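Local structure of 361aa long hypothetical D-aminopeptidase (Pyrococcus horikoshii, 2DRH) at residues A[84-89]-A[130-135]; A[90-95]-A[282-287]; A[79-84]-A[102-107]. The protein is of unknown function but probably acts as an aminopeptidase of the S58 (DmpA-like) peptidase family. One frame throughout, in Å; residues are numbered along the deposited sequence.

Contact 1 (A[84-89]-A[130-135]); sequences IQLWEL and NPLVLE
Helix 83-89 comes nearest to the chain entering strand 132-136 at Gln85 and Asn130, whose CA atoms are 7.0 Å apart, each with its CB directed at the other segment. The two side-chain amides stack, their planes 21° apart, and slide past each other in opposite directions. Gln85 CB sits 3.3 Å from Asn130 ND2, while farther out Gln85 NE2 comes to 3.7 Å from Asn130 CB, so that each amide lies against the aliphatic stem of its partner. The extended chain of Gln85, with CG trans to the backbone N (chi1 -172°), makes this overlap possible. A water bridges the same pair: it accepts from Gln85 N at 3.0 Å and donates to Asn130 OD1 at 2.6 Å, supplying an acceptor for an N-H of the helix's first turn. Asn130 ND2 is bonded to Gly82 O, so both ends of this buried amide serve the start of the helix. Consistent with the alpha-beta-beta-alpha sandwich of DmpA relatives, the pair lies between the two sheets: strand 132-136 edges the smaller one, and the short helix packs against strand 278-285 of the larger. At the next residue, Leu86 CD1 meets Leu132 CD2 at 4.2 Å, an apolar touch that Ile92 also joins from strand 91-92. Gln85 OE1 accepts from Lys79 NZ of the second subunit, which places the stack at a subunit interface. Were Gln85 an alanine, the Asn130 amide would probably lose its stacked cover and Lys79 of the second subunit one of its acceptors.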
loop_
_atom_site.group_PDB
_atom_site.type_symbol
_atom_site.label_atom_id
_atom_site.label_comp_id
_atom_site.label_asym_id
_atom_site.label_seq_id
_atom_site.Cartn_x
_atom_site.Cartn_y
_atom_site.Cartn_z
ATOM N N ILE A 84 4.667 2.595 10.614
ATOM C CA ILE A 84 4.732 3.600 9.558
ATOM C C ILE A 84 6.162 4.045 9.223
ATOM O O ILE A 84 6.515 4.172 8.051
ATOM C CB ILE A 84 3.843 4.827 9.896
ATOM C CG1 ILE A 84 2.374 4.515 9.562
ATOM C CG2 ILE A 84 4.278 6.035 9.101
ATOM C CD1 ILE A 84 1.837 3.232 10.204
ATOM N N GLN A 85 6.987 4.277 10.233
ATOM C CA GLN A 85 8.354 4.701 9.956
ATOM C C GLN A 85 9.190 3.512 9.496
ATOM O O GLN A 85 10.123 3.674 8.721
ATOM C CB GLN A 85 8.999 5.358 11.188
ATOM C CG GLN A 85 10.367 6.008 10.888
ATOM C CD GLN A 85 10.821 6.969 11.971
ATOM O OE1 GLN A 85 10.071 7.864 12.377
ATOM N NE2 GLN A 85 12.060 6.795 12.444
ATOM N N LEU A 86 8.859 2.318 9.974
ATOM C CA LEU A 86 9.601 1.137 9.562
ATOM C C LEU A 86 9.507 1.046 8.034
ATOM O O LEU A 86 10.524 0.862 7.331
ATOM C CB LEU A 86 9.014 -0.121 10.223
ATOM C CG LEU A 86 9.833 -1.414 10.098
ATOM C CD1 LEU A 86 9.439 -2.384 11.193
ATOM C CD2 LEU A 86 9.630 -2.041 8.721
ATOM N N TRP A 87 8.287 1.211 7.523
ATOM C CA TRP A 87 8.049 1.158 6.086
ATOM C C TRP A 87 8.675 2.315 5.313
ATOM O O TRP A 87 9.218 2.118 4.220
ATOM C CB TRP A 87 6.548 1.122 5.779
ATOM C CG TRP A 87 5.901 -0.212 6.030
ATOM C CD1 TRP A 87 6.402 -1.439 5.703
ATOM C CD2 TRP A 87 4.597 -0.445 6.584
ATOM N NE1 TRP A 87 5.492 -2.423 6.015
ATOM C CE2 TRP A 87 4.376 -1.840 6.558
ATOM C CE3 TRP A 87 3.595 0.389 7.098
ATOM C CZ2 TRP A 87 3.189 -2.421 7.024
ATOM C CZ3 TRP A 87 2.414 -0.192 7.563
ATOM C CH2 TRP A 87 2.225 -1.579 7.522
ATOM N N GLU A 88 8.592 3.518 5.874
ATOM C CA GLU A 88 9.126 4.702 5.211
ATOM C C GLU A 88 10.654 4.716 5.119
ATOM O O GLU A 88 11.212 4.992 4.051
ATOM C CB GLU A 88 8.661 5.968 5.936
ATOM C CG GLU A 88 9.023 7.263 5.203
ATOM C CD GLU A 88 8.158 7.506 3.973
ATOM O OE1 GLU A 88 6.917 7.584 4.134
ATOM O OE2 GLU A 88 8.713 7.631 2.851
ATOM N N LEU A 89 11.322 4.422 6.232
ATOM C CA LEU A 89 12.786 4.438 6.274
ATOM C C LEU A 89 13.420 3.078 6.055
ATOM O O LEU A 89 14.613 2.988 5.777
ATOM C CB LEU A 89 13.272 4.995 7.614
ATOM C CG LEU A 89 12.897 6.430 7.974
ATOM C CD1 LEU A 89 13.448 6.762 9.351
ATOM C CD2 LEU A 89 13.467 7.393 6.945
ATOM N N ASN A 130 11.464 6.055 17.075
ATOM C CA ASN A 130 10.301 5.280 16.671
ATOM C C ASN A 130 10.169 3.949 17.416
ATOM O O ASN A 130 10.622 2.908 16.942
ATOM C CB ASN A 130 10.367 5.042 15.162
ATOM C CG ASN A 130 9.130 4.353 14.622
ATOM O OD1 ASN A 130 7.997 4.749 14.921
ATOM N ND2 ASN A 130 9.337 3.325 13.815
ATOM N N PRO A 131 9.543 3.967 18.602
ATOM C CA PRO A 131 9.376 2.732 19.369
ATOM C C PRO A 131 8.511 1.724 18.625
ATOM O O PRO A 131 7.479 2.079 18.052
ATOM C CB PRO A 131 8.734 3.217 20.667
ATOM C CG PRO A 131 7.983 4.438 20.244
ATOM C CD PRO A 131 8.961 5.111 19.326
ATOM N N LEU A 132 8.941 0.468 18.635
ATOM C CA LEU A 132 8.218 -0.595 17.953
ATOM C C LEU A 132 7.575 -1.534 18.962
ATOM O O LEU A 132 8.263 -2.249 19.696
ATOM C CB LEU A 132 9.173 -1.366 17.046
ATOM C CG LEU A 132 8.642 -2.509 16.181
ATOM C CD1 LEU A 132 7.493 -2.038 15.284
ATOM C CD2 LEU A 132 9.806 -3.023 15.334
ATOM N N VAL A 133 6.244 -1.523 18.977
ATOM C CA VAL A 133 5.456 -2.330 19.894
ATOM C C VAL A 133 4.306 -3.010 19.163
ATOM O O VAL A 133 3.580 -2.365 18.402
ATOM C CB VAL A 133 4.855 -1.443 21.004
ATOM C CG1 VAL A 133 4.102 -2.294 22.017
ATOM C CG2 VAL A 133 5.955 -0.635 21.679
ATOM N N LEU A 134 4.144 -4.310 19.396
ATOM C CA LEU A 134 3.065 -5.082 18.784
ATOM C C LEU A 134 2.320 -5.855 19.873
ATOM O O LEU A 134 2.812 -5.982 20.995
ATOM C CB LEU A 134 3.611 -6.024 17.711
ATOM C CG LEU A 134 4.130 -5.279 16.475
ATOM C CD1 LEU A 134 5.636 -5.086 16.598
ATOM C CD2 LEU A 134 3.797 -6.058 15.211
ATOM N N GLU A 135 1.144 -6.381 19.551
ATOM C CA GLU A 135 0.375 -7.049 20.581
ATOM C C GLU A 135 -0.666 -8.064 20.162
ATOM O O GLU A 135 -0.975 -8.224 18.983
ATOM C CB GLU A 135 -0.334 -5.989 21.417
ATOM C CG GLU A 135 -1.118 -4.971 20.579
ATOM C CD GLU A 135 -2.180 -5.605 19.685
ATOM O OE1 GLU A 135 -3.017 -6.380 20.191
ATOM O OE2 GLU A 135 -2.179 -5.322 18.470
HETATM O O HOH W 1 6.140 4.824 13.079
#

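Contact 2 (A[90-95]-A[282-287]); sequences GTIETP and VAFSTA
Ile92 points across at Val282 and Phe284, and a single methyl, CD1, carries the whole contact. Its chain is drawn out to full length: CG1 stands trans to the carbonyl carbon (chi1 -78°), and chi2 of -177° then projects CD1 straight onward. There it lies 4.0 Å from Val282 CG1 and 4.2 Å from Phe284 CB, bridging two residues that alternate on one face of strand 278-285. Val282 offers the branch that stands anti to its backbone N, CG1 (chi1 174°), and the isoleucine crosses it obliquely, whereas Phe284 is crossed at about a right angle. At Phe284 it is CB rather than the ring that makes the nearest approach, and the ring lies oblique to the methyl. The CA atoms of Ile92 and Phe284 stay 7.8 Å apart, for the two strands are not direct neighbours. Both pair antiparallel with strand 65-73, flanking it in the larger sheet, Ile92 bonding to Val67 on one edge and Ala283 to Gly70 on the other. Ala69 on that intervening strand touches both Ile92 and Phe284, and its small side chain probably lets them approach over the strand. Leu86 of helix 83-89 packs on Ile92 and Val282, and the Phe284 side chain also packs on Ile243 and Ala245 of strand 240-246. Gly90, with positive phi, turns the chain from that helix into strand 91-92. Beyond Phe284 the second segment turns a corner: Ser285 OG accepts from Ala287 N at 3.1 Å, an ST turn.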
loop_
_atom_site.group_PDB
_atom_site.type_symbol
_atom_site.label_atom_id
_atom_site.label_comp_id
_atom_site.label_asym_id
_atom_site.label_seq_id
_atom_site.Cartn_x
_atom_site.Cartn_y
_atom_site.Cartn_z
ATOM N N GLY A 90 12.620 2.024 6.187
ATOM C CA GLY A 90 13.116 0.674 6.002
ATOM C C GLY A 90 13.977 0.181 7.146
ATOM O O GLY A 90 14.761 -0.756 6.978
ATOM N N THR A 91 13.832 0.780 8.321
ATOM C CA THR A 91 14.667 0.373 9.448
ATOM C C THR A 91 13.963 0.195 10.786
ATOM O O THR A 91 12.822 0.631 10.969
ATOM C CB THR A 91 15.797 1.386 9.656
ATOM O OG1 THR A 91 15.231 2.697 9.770
ATOM C CG2 THR A 91 16.774 1.364 8.470
ATOM N N ILE A 92 14.663 -0.469 11.707
ATOM C CA ILE A 92 14.200 -0.693 13.076
ATOM C C ILE A 92 15.309 -0.099 13.940
ATOM O O ILE A 92 16.486 -0.418 13.743
ATOM C CB ILE A 92 14.018 -2.195 13.385
ATOM C CG1 ILE A 92 12.706 -2.692 12.764
ATOM C CG2 ILE A 92 14.014 -2.427 14.889
ATOM C CD1 ILE A 92 12.389 -4.142 13.056
ATOM N N GLU A 93 14.939 0.767 14.883
ATOM C CA GLU A 93 15.923 1.456 15.717
ATOM C C GLU A 93 15.694 1.320 17.207
ATOM O O GLU A 93 16.198 2.122 18.000
ATOM C CB GLU A 93 15.941 2.944 15.354
ATOM C CG GLU A 93 14.560 3.594 15.354
ATOM C CD GLU A 93 14.595 5.068 14.985
ATOM O OE1 GLU A 93 15.294 5.431 14.008
ATOM O OE2 GLU A 93 13.910 5.861 15.664
ATOM N N THR A 94 14.936 0.299 17.584
ATOM C CA THR A 94 14.629 0.068 18.976
ATOM C C THR A 94 14.405 -1.409 19.171
ATOM O O THR A 94 14.183 -2.140 18.204
ATOM C CB THR A 94 13.312 0.774 19.384
ATOM O OG1 THR A 94 12.209 0.133 18.722
ATOM C CG2 THR A 94 13.343 2.264 18.997
ATOM N N PRO A 95 14.505 -1.886 20.419
ATOM C CA PRO A 95 14.255 -3.316 20.585
ATOM C C PRO A 95 12.763 -3.500 20.289
ATOM O O PRO A 95 11.986 -2.543 20.379
ATOM C CB PRO A 95 14.617 -3.575 22.052
ATOM C CG PRO A 95 14.486 -2.250 22.703
ATOM C CD PRO A 95 15.008 -1.285 21.663
ATOM N N VAL A 282 6.828 -9.061 11.053
ATOM C CA VAL A 282 7.891 -8.072 10.974
ATOM C C VAL A 282 9.211 -8.800 10.702
ATOM O O VAL A 282 9.602 -9.692 11.448
ATOM C CB VAL A 282 7.999 -7.264 12.283
ATOM C CG1 VAL A 282 9.208 -6.348 12.229
ATOM C CG2 VAL A 282 6.725 -6.433 12.491
ATOM N N ALA A 283 9.884 -8.424 9.622
ATOM C CA ALA A 283 11.145 -9.058 9.258
ATOM C C ALA A 283 12.294 -8.065 9.221
ATOM O O ALA A 283 12.128 -6.921 8.795
ATOM C CB ALA A 283 11.008 -9.732 7.908
ATOM N N PHE A 284 13.462 -8.508 9.676
ATOM C CA PHE A 284 14.645 -7.659 9.681
ATOM C C PHE A 284 15.906 -8.482 9.461
ATOM O O PHE A 284 15.933 -9.683 9.738
ATOM C CB PHE A 284 14.744 -6.882 11.000
ATOM C CG PHE A 284 15.048 -7.735 12.212
ATOM C CD1 PHE A 284 16.360 -8.104 12.520
ATOM C CD2 PHE A 284 14.024 -8.145 13.067
ATOM C CE1 PHE A 284 16.646 -8.864 13.663
ATOM C CE2 PHE A 284 14.296 -8.900 14.205
ATOM C CZ PHE A 284 15.613 -9.261 14.507
ATOM N N SER A 285 16.941 -7.832 8.945
ATOM C CA SER A 285 18.211 -8.493 8.691
ATOM C C SER A 285 19.292 -7.879 9.569
ATOM O O SER A 285 19.256 -6.694 9.874
ATOM C CB SER A 285 18.598 -8.351 7.216
ATOM O OG SER A 285 19.913 -8.834 6.979
ATOM N N THR A 286 20.248 -8.697 9.985
ATOM C CA THR A 286 21.346 -8.231 10.824
ATOM C C THR A 286 22.568 -7.984 9.951
ATOM O O THR A 286 23.604 -7.541 10.431
ATOM C CB THR A 286 21.731 -9.289 11.868
ATOM O OG1 THR A 286 22.075 -10.508 11.194
ATOM C CG2 THR A 286 20.576 -9.557 12.821
ATOM N N ALA A 287 22.435 -8.272 8.661
ATOM C CA ALA A 287 23.538 -8.123 7.717
ATOM C C ALA A 287 23.997 -6.691 7.435
ATOM O O ALA A 287 25.191 -6.457 7.210
ATOM C CB ALA A 287 23.184 -8.822 6.412
#

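Contact 3 (A[79-84]-A[102-107]); sequences KPVGLI and LSIGTA
Lys79 and Val81 receive the end of Ile104, with the CA atoms of Val81 and Ile104 7.7 Å apart. At Lys79 it is the base of the side chain and the carbonyl that touch: Ile104 CD1 lies 4.1 Å from Lys79 CB and 3.7 Å from Lys79 O. Turned about its CB-CG bond (chi2 62°), the lysine chain then leads away from helix 104-118, to Gln85 and Ser128 of the second subunit, where its NZ is hydrogen-bonded, while its backbone N is bonded to Glu135. Pro80 faces the other way. Val81 returns to the contact, its CG2 4.2 Å from Ile104 CD1, the two side chains crossing at a slant; its backbone bonds to Val133. This loop thus runs beside strand 132-136 of the smaller sheet, with helix 104-118 lying over both. Ile104 enters from the first turn of that helix; CG1, set between its backbone N and carbonyl carbon (chi1 61°), carries CD1 toward Lys79 and Val81, and the side chain also packs on Val108 of the second subunit. Gly82 follows as N-cap of helix 83-89; with phi at 106° a side chain there would press on the carbonyl O of Val81. Leu83 then opens the helix.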
loop_
_atom_site.group_PDB
_atom_site.type_symbol
_atom_site.label_atom_id
_atom_site.label_comp_id
_atom_site.label_asym_id
_atom_site.label_seq_id
_atom_site.Cartn_x
_atom_site.Cartn_y
_atom_site.Cartn_z
ATOM N N LYS A 79 -3.259 -3.220 16.932
ATOM C CA LYS A 79 -2.838 -1.882 17.337
ATOM C C LYS A 79 -1.308 -1.775 17.460
ATOM O O LYS A 79 -0.778 -1.486 18.536
ATOM C CB LYS A 79 -3.480 -1.517 18.682
ATOM C CG LYS A 79 -5.003 -1.281 18.652
ATOM C CD LYS A 79 -5.818 -2.517 18.221
ATOM C CE LYS A 79 -7.294 -2.400 18.705
ATOM N NZ LYS A 79 -8.168 -3.490 18.168
ATOM N N PRO A 80 -0.579 -2.017 16.363
ATOM C CA PRO A 80 0.887 -1.922 16.440
ATOM C C PRO A 80 1.377 -0.475 16.468
ATOM O O PRO A 80 0.741 0.424 15.921
ATOM C CB PRO A 80 1.349 -2.657 15.184
ATOM C CG PRO A 80 0.247 -2.317 14.201
ATOM C CD PRO A 80 -1.012 -2.509 15.042
ATOM N N VAL A 81 2.517 -0.270 17.114
ATOM C CA VAL A 81 3.134 1.033 17.227
ATOM C C VAL A 81 4.505 0.956 16.547
ATOM O O VAL A 81 5.297 0.055 16.845
ATOM C CB VAL A 81 3.334 1.403 18.713
ATOM C CG1 VAL A 81 4.012 2.761 18.834
ATOM C CG2 VAL A 81 1.991 1.392 19.431
ATOM N N GLY A 82 4.764 1.877 15.624
ATOM C CA GLY A 82 6.050 1.904 14.947
ATOM C C GLY A 82 6.155 1.436 13.503
ATOM O O GLY A 82 7.206 1.609 12.891
ATOM N N LEU A 83 5.097 0.865 12.933
ATOM C CA LEU A 83 5.189 0.384 11.550
ATOM C C LEU A 83 5.299 1.436 10.443
ATOM O O LEU A 83 5.951 1.192 9.422
ATOM C CB LEU A 83 4.010 -0.537 11.219
ATOM C CG LEU A 83 3.869 -1.834 12.013
ATOM C CD1 LEU A 83 2.614 -2.556 11.545
ATOM C CD2 LEU A 83 5.112 -2.704 11.826
ATOM N N ILE A 84 4.667 2.595 10.614
ATOM C CA ILE A 84 4.732 3.600 9.558
ATOM C C ILE A 84 6.162 4.045 9.223
ATOM O O ILE A 84 6.515 4.172 8.051
ATOM C CB ILE A 84 3.843 4.827 9.896
ATOM C CG1 ILE A 84 2.374 4.515 9.562
ATOM C CG2 ILE A 84 4.278 6.035 9.101
ATOM C CD1 ILE A 84 1.837 3.232 10.204
ATOM N N LEU A 102 -4.082 -3.627 25.441
ATOM C CA LEU A 102 -4.251 -2.416 26.234
ATOM C C LEU A 102 -3.015 -1.908 26.962
ATOM O O LEU A 102 -3.064 -0.851 27.586
ATOM C CB LEU A 102 -5.401 -2.602 27.226
ATOM C CG LEU A 102 -6.816 -2.245 26.740
ATOM C CD1 LEU A 102 -7.027 -2.687 25.315
ATOM C CD2 LEU A 102 -7.836 -2.891 27.661
ATOM N N SER A 103 -1.908 -2.644 26.885
ATOM C CA SER A 103 -0.666 -2.211 27.539
ATOM C C SER A 103 0.317 -1.551 26.567
ATOM O O SER A 103 1.437 -1.205 26.957
ATOM C CB SER A 103 0.041 -3.397 28.206
ATOM O OG SER A 103 -0.679 -3.896 29.321
ATOM N N ILE A 104 -0.084 -1.360 25.310
ATOM C CA ILE A 104 0.832 -0.764 24.341
ATOM C C ILE A 104 1.323 0.620 24.760
ATOM O O ILE A 104 2.473 0.986 24.491
ATOM C CB ILE A 104 0.217 -0.664 22.922
ATOM C CG1 ILE A 104 -1.025 0.225 22.938
ATOM C CG2 ILE A 104 -0.096 -2.063 22.398
ATOM C CD1 ILE A 104 -1.495 0.626 21.549
ATOM N N GLY A 105 0.457 1.384 25.418
ATOM C CA GLY A 105 0.852 2.704 25.864
ATOM C C GLY A 105 1.927 2.581 26.927
ATOM O O GLY A 105 2.926 3.307 26.912
ATOM N N THR A 106 1.724 1.646 27.853
ATOM C CA THR A 106 2.683 1.426 28.926
ATOM C C THR A 106 4.007 0.947 28.334
ATOM O O THR A 106 5.079 1.365 28.764
ATOM C CB THR A 106 2.185 0.353 29.909
ATOM O OG1 THR A 106 0.860 0.683 30.350
ATOM C CG2 THR A 106 3.116 0.267 31.115
ATOM N N ALA A 107 3.916 0.063 27.345
ATOM C CA ALA A 107 5.090 -0.496 26.688
ATOM C C ALA A 107 5.913 0.614 26.057
ATOM O O ALA A 107 7.137 0.624 26.155
ATOM C CB ALA A 107 4.665 -1.512 25.629
#

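Overall arrangement
All three contacts are buried within the chain, none is a surface patch, and contacts 1 and 3 also border the second subunit. These two share helix 83-89 with its lead-in and are tied together along strand 132-136, where Val133 O bonds to Val81 N at 2.7 Å. Contact 2 lies on the larger sheet, about 10 Å centre to centre from contact 1 and 17 Å from contact 3. Its chemistry is purely apolar across the segments, as is most of contact 3; contact 1 alone brings stacked amides and a water. Leu132 CD2 and Ile92 CD1, 3.6 Å apart, join the cores of contacts 1 and 2.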